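Local coordinates for protein GH61E (Thielavia terrestris, PDB 3EJA) that is a copper-dependent lytic polysaccharide monooxygenase of family AA9 that oxidatively cleaves glycosidic bonds in polysaccharides, here with magnesium at the metal site, at residues Trp88-Glu100 with Ser166-Ala178. Residues are numbered along the deposited sequence; the frame is centred on the assembly and turned at random.
Sequences WNGDGAVWFKVYE and STEPPNKVAFPGA. With SO4 (sulfate ion), chain H.
Trp95 and Val173 form a single antiparallel bridge, a hydrogen-bonded pair. Trp95 N donates to Val173 O at 2.9 Å, and Val173 N returns a straighter bond to Trp95 O at 2.8 Å (N-H...O 166°). Val94 and Trp95 together stand opposite the single residue Val173, which makes a classic beta bulge. An inverse gamma turn centred on Ala93 runs into it, sharing Val94. The loop 166-178, which follows strand 151-162, thus pairs with the chain leading into 96-100, an outermost strand of the five-stranded sheet in the AA9 beta sandwich, away from the metal site.

The CD2 edge of Phe175 meets one face of the Trp95 indole, 3.8 Å from CG, in a T-shaped stack with planes at 73°. The indole NE1 donates to a lone pair of Gly90 O at 3.0 Å. Pro169 lies over one face of Phe96, its CG 3.4 Å from the ring centroid, a CH-pi contact. The Phe96 ring takes this place with CG between the backbone N and carbonyl carbon (chi1 57°).

Lys172 lays CB against Ala93 O and CD against Val94 O. Its chain then bends back to its own loop, where NZ meets Glu168 OE2 at 2.7 Å and Pro169 O.

A water accepts from Phe175 N and lies within hydrogen-bonding distance of Gly90 O and Gly92 O. Backbone bonds, an edge-to-face pair and a CH-pi contact therefore join the segments, while Glu168, also bridged to Lys128, probably balances the Lys172 charge only in part.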
ATOM      1  N   TRP A  88       1.804  15.711   8.613  1.00 16.79           N
ATOM      2  CA  TRP A  88       0.481  15.235   8.191  1.00 15.51           C
ATOM      3  C   TRP A  88       0.497  13.714   8.028  1.00 14.84           C
ATOM      4  O   TRP A  88       1.365  13.166   7.347  1.00 14.11           O
ATOM      5  CB  TRP A  88       0.056  15.915   6.887  1.00 15.26           C
ATOM      6  CG  TRP A  88      -1.393  15.724   6.561  1.00 14.93           C
ATOM      7  CD1 TRP A  88      -2.447  16.425   7.080  1.00 15.02           C
ATOM      8  CD2 TRP A  88      -1.957  14.763   5.657  1.00 14.62           C
ATOM      9  NE1 TRP A  88      -3.632  15.965   6.549  1.00 14.45           N
ATOM     10  CE2 TRP A  88      -3.360  14.950   5.669  1.00 14.89           C
ATOM     11  CE3 TRP A  88      -1.414  13.774   4.827  1.00 14.29           C
ATOM     12  CZ2 TRP A  88      -4.228  14.181   4.883  1.00 15.13           C
ATOM     13  CZ3 TRP A  88      -2.277  13.013   4.041  1.00 14.56           C
ATOM     14  CH2 TRP A  88      -3.667  13.218   4.078  1.00 14.89           C
ATOM     15  N   ASN A  89      -0.464  13.043   8.655  1.00 14.14           N
ATOM     16  CA  ASN A  89      -0.406  11.591   8.798  1.00 13.84           C
ATOM     17  C   ASN A  89      -1.489  10.784   8.078  1.00 13.39           C
ATOM     18  O   ASN A  89      -1.503   9.554   8.166  1.00 13.42           O
ATOM     19  CB  ASN A  89      -0.351  11.228  10.286  1.00 13.72           C
ATOM     20  CG  ASN A  89       0.794  11.914  10.991  1.00 13.70           C
ATOM     21  OD1 ASN A  89       1.900  12.017  10.448  1.00 13.83           O
ATOM     22  ND2 ASN A  89       0.540  12.412  12.191  1.00 13.78           N
ATOM     23  N   GLY A  90      -2.392  11.468   7.384  1.00 12.77           N
ATOM     24  CA  GLY A  90      -3.453  10.770   6.647  1.00 12.59           C
ATOM     25  C   GLY A  90      -4.570  10.220   7.522  1.00 12.19           C
ATOM     26  O   GLY A  90      -5.038   9.101   7.305  1.00 11.90           O
ATOM     27  N   ASP A  91      -4.999  11.010   8.510  1.00 11.81           N
ATOM     28  CA  ASP A  91      -6.141  10.648   9.361  1.00 11.68           C
ATOM     29  C   ASP A  91      -7.431  10.758   8.545  1.00 11.23           C
ATOM     30  O   ASP A  91      -7.486  11.495   7.561  1.00 11.12           O
ATOM     31  CB  ASP A  91      -6.248  11.583  10.578  1.00 11.66           C
ATOM     32  CG  ASP A  91      -5.060  11.487  11.536  1.00 13.41           C
ATOM     33  OD1 ASP A  91      -4.369  10.449  11.594  1.00 14.57           O
ATOM     34  OD2 ASP A  91      -4.835  12.473  12.269  1.00 14.23           O
ATOM     35  N   GLY A  92      -8.466  10.033   8.961  1.00 11.19           N
ATOM     36  CA  GLY A  92      -9.784  10.131   8.324  1.00 11.25           C
ATOM     37  C   GLY A  92      -9.868   9.488   6.948  1.00 11.45           C
ATOM     38  O   GLY A  92      -8.915   8.858   6.477  1.00 10.86           O
ATOM     39  N   ALA A  93     -11.019   9.654   6.297  1.00 11.51           N
ATOM     40  CA  ALA A  93     -11.263   9.000   5.011  1.00 11.67           C
ATOM     41  C   ALA A  93     -10.628   9.795   3.872  1.00 11.76           C
ATOM     42  O   ALA A  93     -11.305  10.540   3.162  1.00 12.40           O
ATOM     43  CB  ALA A  93     -12.763   8.795   4.786  1.00 11.77           C
ATOM     44  N   VAL A  94      -9.314   9.645   3.715  1.00 11.24           N
ATOM     45  CA  VAL A  94      -8.552  10.435   2.745  1.00 10.98           C
ATOM     46  C   VAL A  94      -7.782   9.576   1.729  1.00 10.97           C
ATOM     47  O   VAL A  94      -7.110  10.111   0.841  1.00 10.94           O
ATOM     48  CB  VAL A  94      -7.561  11.408   3.453  1.00 10.84           C
ATOM     49  CG1 VAL A  94      -8.309  12.418   4.315  1.00 11.17           C
ATOM     50  CG2 VAL A  94      -6.526  10.629   4.297  1.00 11.05           C
ATOM     51  N   TRP A  95      -7.867   8.252   1.863  1.00 10.70           N
ATOM     52  CA  TRP A  95      -7.065   7.355   1.018  1.00 10.56           C
ATOM     53  C   TRP A  95      -7.836   6.848  -0.196  1.00 10.80           C
ATOM     54  O   TRP A  95      -8.977   6.396  -0.063  1.00 11.02           O
ATOM     55  CB  TRP A  95      -6.547   6.170   1.839  1.00 10.24           C
ATOM     56  CG  TRP A  95      -5.602   6.592   2.919  1.00 10.38           C
ATOM     57  CD1 TRP A  95      -5.930   6.952   4.194  1.00 10.03           C
ATOM     58  CD2 TRP A  95      -4.177   6.713   2.819  1.00 10.22           C
ATOM     59  NE1 TRP A  95      -4.801   7.283   4.899  1.00 10.64           N
ATOM     60  CE2 TRP A  95      -3.708   7.140   4.082  1.00 10.58           C
ATOM     61  CE3 TRP A  95      -3.249   6.497   1.786  1.00 10.28           C
ATOM     62  CZ2 TRP A  95      -2.349   7.361   4.348  1.00 10.57           C
ATOM     63  CZ3 TRP A  95      -1.896   6.716   2.049  1.00 10.27           C
ATOM     64  CH2 TRP A  95      -1.459   7.144   3.324  1.00 10.23           C
ATOM     65  N   PHE A  96      -7.208   6.925  -1.375  1.00 10.65           N
ATOM     66  CA  PHE A  96      -7.765   6.305  -2.581  1.00 10.84           C
ATOM     67  C   PHE A  96      -6.784   5.285  -3.172  1.00 10.62           C
ATOM     68  O   PHE A  96      -5.569   5.472  -3.097  1.00 10.11           O
ATOM     69  CB  PHE A  96      -8.207   7.358  -3.614  1.00 11.39           C
ATOM     70  CG  PHE A  96      -7.112   8.310  -4.048  1.00 11.90           C
ATOM     71  CD1 PHE A  96      -6.802   9.432  -3.284  1.00 12.81           C
ATOM     72  CD2 PHE A  96      -6.416   8.097  -5.239  1.00 12.80           C
ATOM     73  CE1 PHE A  96      -5.796  10.320  -3.680  1.00 13.25           C
ATOM     74  CE2 PHE A  96      -5.414   8.984  -5.655  1.00 13.15           C
ATOM     75  CZ  PHE A  96      -5.104  10.101  -4.870  1.00 12.94           C
ATOM     76  N   LYS A  97      -7.325   4.197  -3.719  1.00 10.68           N
ATOM     77  CA  LYS A  97      -6.506   3.126  -4.302  1.00 11.07           C
ATOM     78  C   LYS A  97      -6.059   3.496  -5.715  1.00 11.34           C
ATOM     79  O   LYS A  97      -6.888   3.886  -6.540  1.00 11.63           O
ATOM     80  CB  LYS A  97      -7.302   1.818  -4.338  1.00 10.61           C
ATOM     81  CG  LYS A  97      -6.531   0.632  -4.899  1.00 10.40           C
ATOM     82  CD  LYS A  97      -7.408  -0.617  -5.003  1.00 11.51           C
ATOM     83  CE  LYS A  97      -7.508  -1.364  -3.675  1.00 11.47           C
ATOM     84  NZ  LYS A  97      -8.652  -2.331  -3.719  1.00 11.26           N
ATOM     85  N   VAL A  98      -4.760   3.357  -5.993  1.00 11.87           N
ATOM     86  CA  VAL A  98      -4.217   3.660  -7.323  1.00 12.15           C
ATOM     87  C   VAL A  98      -3.718   2.432  -8.091  1.00 12.73           C
ATOM     88  O   VAL A  98      -3.470   2.519  -9.302  1.00 12.72           O
ATOM     89  CB  VAL A  98      -3.101   4.764  -7.282  1.00 12.45           C
ATOM     90  CG1 VAL A  98      -3.663   6.067  -6.735  1.00 12.02           C
ATOM     91  CG2 VAL A  98      -1.879   4.308  -6.485  1.00 11.86           C
ATOM     92  N   TYR A  99      -3.572   1.303  -7.395  1.00 12.70           N
ATOM     93  CA  TYR A  99      -3.071   0.068  -7.998  1.00 13.28           C
ATOM     94  C   TYR A  99      -3.503  -1.142  -7.179  1.00 13.23           C
ATOM     95  O   TYR A  99      -3.523  -1.083  -5.947  1.00 12.61           O
ATOM     96  CB  TYR A  99      -1.531   0.100  -8.118  1.00 13.05           C
ATOM     97  CG  TYR A  99      -0.937  -1.185  -8.651  1.00 13.59           C
ATOM     98  CD1 TYR A  99      -0.660  -2.258  -7.793  1.00 11.89           C
ATOM     99  CD2 TYR A  99      -0.668  -1.338 -10.019  1.00 13.28           C
ATOM    100  CE1 TYR A  99      -0.130  -3.444  -8.273  1.00 13.71           C
ATOM    101  CE2 TYR A  99      -0.143  -2.531 -10.512  1.00 14.57           C
ATOM    102  CZ  TYR A  99       0.123  -3.578  -9.635  1.00 14.47           C
ATOM    103  OH  TYR A  99       0.650  -4.753 -10.110  1.00 15.12           O
ATOM    104  N   GLU A 100      -3.839  -2.230  -7.873  1.00 12.97           N
ATOM    105  CA  GLU A 100      -3.996  -3.541  -7.244  1.00 13.75           C
ATOM    106  C   GLU A 100      -3.646  -4.606  -8.276  1.00 13.74           C
ATOM    107  O   GLU A 100      -3.824  -4.399  -9.475  1.00 13.90           O
ATOM    108  CB  GLU A 100      -5.435  -3.737  -6.727  1.00 13.36           C
ATOM    109  CG  GLU A 100      -6.470  -3.910  -7.840  1.00 13.72           C
ATOM    110  CD  GLU A 100      -7.901  -4.004  -7.342  1.00 15.28           C
ATOM    111  OE1 GLU A 100      -8.144  -3.834  -6.131  1.00 16.83           O
ATOM    112  OE2 GLU A 100      -8.792  -4.238  -8.179  1.00 18.40           O
ATOM    113  N   SER A 166      -7.477  18.134 -11.949  1.00 26.21           N
ATOM    114  CA  SER A 166      -8.437  18.656 -10.980  1.00 26.19           C
ATOM    115  C   SER A 166      -9.457  17.606 -10.540  1.00 25.91           C
ATOM    116  O   SER A 166     -10.457  17.937  -9.899  1.00 26.05           O
ATOM    117  CB  SER A 166      -9.149  19.890 -11.561  1.00 26.30           C
ATOM    118  OG  SER A 166      -9.829  19.564 -12.765  1.00 26.17           O
ATOM    119  N   THR A 167      -9.198  16.344 -10.880  1.00 25.36           N
ATOM    120  CA  THR A 167     -10.117  15.253 -10.555  1.00 25.03           C
ATOM    121  C   THR A 167      -9.912  14.782  -9.119  1.00 24.73           C
ATOM    122  O   THR A 167      -8.801  14.415  -8.727  1.00 24.76           O
ATOM    123  CB  THR A 167      -9.973  14.071 -11.542  1.00 24.81           C
ATOM    124  OG1 THR A 167     -10.039  14.559 -12.889  1.00 25.08           O
ATOM    125  CG2 THR A 167     -11.074  13.037 -11.330  1.00 24.63           C
ATOM    126  N   GLU A 168     -10.993  14.807  -8.345  1.00 24.23           N
ATOM    127  CA  GLU A 168     -10.978  14.354  -6.959  1.00 23.67           C
ATOM    128  C   GLU A 168     -11.482  12.911  -6.873  1.00 22.83           C
ATOM    129  O   GLU A 168     -12.634  12.637  -7.219  1.00 22.65           O
ATOM    130  CB  GLU A 168     -11.836  15.282  -6.092  1.00 23.82           C
ATOM    131  CG  GLU A 168     -11.861  14.914  -4.613  1.00 25.38           C
ATOM    132  CD  GLU A 168     -10.490  14.976  -3.972  1.00 26.51           C
ATOM    133  OE1 GLU A 168      -9.775  15.977  -4.180  1.00 27.54           O
ATOM    134  OE2 GLU A 168     -10.125  14.021  -3.255  1.00 28.36           O
ATOM    135  N   PRO A 169     -10.616  11.974  -6.431  1.00 22.05           N
ATOM    136  CA  PRO A 169     -11.058  10.585  -6.306  1.00 21.60           C
ATOM    137  C   PRO A 169     -12.241  10.451  -5.332  1.00 21.43           C
ATOM    138  O   PRO A 169     -12.176  10.976  -4.216  1.00 21.29           O
ATOM    139  CB  PRO A 169      -9.807   9.858  -5.781  1.00 21.59           C
ATOM    140  CG  PRO A 169      -8.659  10.744  -6.167  1.00 21.53           C
ATOM    141  CD  PRO A 169      -9.201  12.141  -6.048  1.00 22.05           C
ATOM    142  N   PRO A 170     -13.327   9.783  -5.765  1.00 21.34           N
ATOM    143  CA  PRO A 170     -14.512   9.595  -4.929  1.00 21.31           C
ATOM    144  C   PRO A 170     -14.356   8.433  -3.950  1.00 21.13           C
ATOM    145  O   PRO A 170     -13.432   7.628  -4.096  1.00 20.96           O
ATOM    146  CB  PRO A 170     -15.601   9.275  -5.952  1.00 21.37           C
ATOM    147  CG  PRO A 170     -14.887   8.584  -7.045  1.00 21.52           C
ATOM    148  CD  PRO A 170     -13.496   9.166  -7.097  1.00 21.37           C
ATOM    149  N   ASN A 171     -15.255   8.368  -2.964  1.00 20.44           N
ATOM    150  CA  ASN A 171     -15.303   7.254  -1.993  1.00 20.24           C
ATOM    151  C   ASN A 171     -13.972   6.931  -1.287  1.00 19.07           C
ATOM    152  O   ASN A 171     -13.630   5.755  -1.096  1.00 19.25           O
ATOM    153  CB  ASN A 171     -15.841   5.969  -2.637  1.00 20.76           C
ATOM    154  CG  ASN A 171     -16.986   6.216  -3.601  1.00 22.82           C
ATOM    155  OD1 ASN A 171     -18.044   6.738  -3.223  1.00 24.11           O
ATOM    156  ND2 ASN A 171     -16.792   5.810  -4.855  1.00 23.99           N
ATOM    157  N   LYS A 172     -13.234   7.963  -0.890  1.00 17.47           N
ATOM    158  CA  LYS A 172     -11.987   7.777  -0.145  1.00 15.83           C
ATOM    159  C   LYS A 172     -12.229   7.020   1.170  1.00 14.54           C
ATOM    160  O   LYS A 172     -13.334   7.084   1.717  1.00 13.97           O
ATOM    161  CB  LYS A 172     -11.299   9.124   0.070  1.00 15.78           C
ATOM    162  CG  LYS A 172     -10.887   9.765  -1.265  1.00 15.96           C
ATOM    163  CD  LYS A 172     -10.063  11.020  -1.088  1.00 17.05           C
ATOM    164  CE  LYS A 172     -10.895  12.181  -0.598  1.00 19.08           C
ATOM    165  NZ  LYS A 172     -11.832  12.653  -1.671  1.00 20.72           N
ATOM    166  N   VAL A 173     -11.218   6.278   1.636  1.00 13.17           N
ATOM    167  CA  VAL A 173     -11.346   5.403   2.822  1.00 11.77           C
ATOM    168  C   VAL A 173     -10.319   5.744   3.909  1.00 11.27           C
ATOM    169  O   VAL A 173      -9.342   6.449   3.653  1.00 10.87           O
ATOM    170  CB  VAL A 173     -11.232   3.892   2.456  1.00 11.64           C
ATOM    171  CG1 VAL A 173     -12.326   3.488   1.479  1.00 11.69           C
ATOM    172  CG2 VAL A 173      -9.839   3.549   1.907  1.00 11.38           C
ATOM    173  N   ALA A 174     -10.556   5.239   5.117  1.00 10.77           N
ATOM    174  CA  ALA A 174      -9.650   5.448   6.246  1.00 10.63           C
ATOM    175  C   ALA A 174      -8.855   4.177   6.585  1.00 10.41           C
ATOM    176  O   ALA A 174      -9.324   3.070   6.334  1.00 10.35           O
ATOM    177  CB  ALA A 174     -10.454   5.914   7.455  1.00 10.15           C
ATOM    178  N   PHE A 175      -7.656   4.349   7.139  1.00 10.36           N
ATOM    179  CA  PHE A 175      -6.869   3.234   7.689  1.00 10.47           C
ATOM    180  C   PHE A 175      -6.440   3.585   9.110  1.00 10.41           C
ATOM    181  O   PHE A 175      -5.641   4.509   9.285  1.00  9.97           O
ATOM    182  CB  PHE A 175      -5.609   2.981   6.852  1.00 11.01           C
ATOM    183  CG  PHE A 175      -5.872   2.345   5.522  1.00 11.76           C
ATOM    184  CD1 PHE A 175      -6.194   0.991   5.436  1.00 13.03           C
ATOM    185  CD2 PHE A 175      -5.760   3.092   4.346  1.00 12.82           C
ATOM    186  CE1 PHE A 175      -6.423   0.393   4.190  1.00 13.67           C
ATOM    187  CE2 PHE A 175      -5.983   2.500   3.106  1.00 13.27           C
ATOM    188  CZ  PHE A 175      -6.318   1.152   3.028  1.00 13.26           C
ATOM    189  N   PRO A 176      -6.948   2.850  10.125  1.00 10.15           N
ATOM    190  CA  PRO A 176      -7.929   1.755  10.021  1.00 10.25           C
ATOM    191  C   PRO A 176      -9.310   2.245   9.588  1.00 10.24           C
ATOM    192  O   PRO A 176      -9.605   3.443   9.682  1.00 10.25           O
ATOM    193  CB  PRO A 176      -8.001   1.200  11.448  1.00 10.19           C
ATOM    194  CG  PRO A 176      -7.556   2.292  12.312  1.00 10.01           C
ATOM    195  CD  PRO A 176      -6.550   3.099  11.520  1.00 10.14           C
ATOM    196  N   GLY A 177     -10.140   1.315   9.118  1.00 10.24           N
ATOM    197  CA  GLY A 177     -11.497   1.618   8.706  1.00 10.32           C
ATOM    198  C   GLY A 177     -11.886   0.882   7.441  1.00 10.75           C
ATOM    199  O   GLY A 177     -13.000   0.340   7.349  1.00 10.87           O
ATOM    200  N   ALA A 178     -10.971   0.852   6.473  1.00 10.55           N
ATOM    201  CA  ALA A 178     -11.253   0.307   5.144  1.00 11.01           C
ATOM    202  C   ALA A 178     -11.436  -1.206   5.130  1.00 10.97           C
ATOM    203  O   ALA A 178     -12.188  -1.718   4.304  1.00 11.22           O
ATOM    204  CB  ALA A 178     -10.153   0.703   4.165  1.00 10.73           C
TER
HETATM  205  S   SO4 H4850      -6.151  16.853   8.583  0.50 28.37           S
HETATM  206  O1  SO4 H4850      -7.524  17.251   8.891  0.50 27.24           O
HETATM  207  O2  SO4 H4850      -6.116  15.417   8.290  0.50 27.07           O
HETATM  208  O3  SO4 H4850      -5.667  17.610   7.430  0.50 26.89           O
HETATM  209  O4  SO4 H4850      -5.284  17.134   9.732  0.50 27.30           O
HETATM  210  O   HOH W   1      -7.158   7.254   7.752  1.00  8.62           O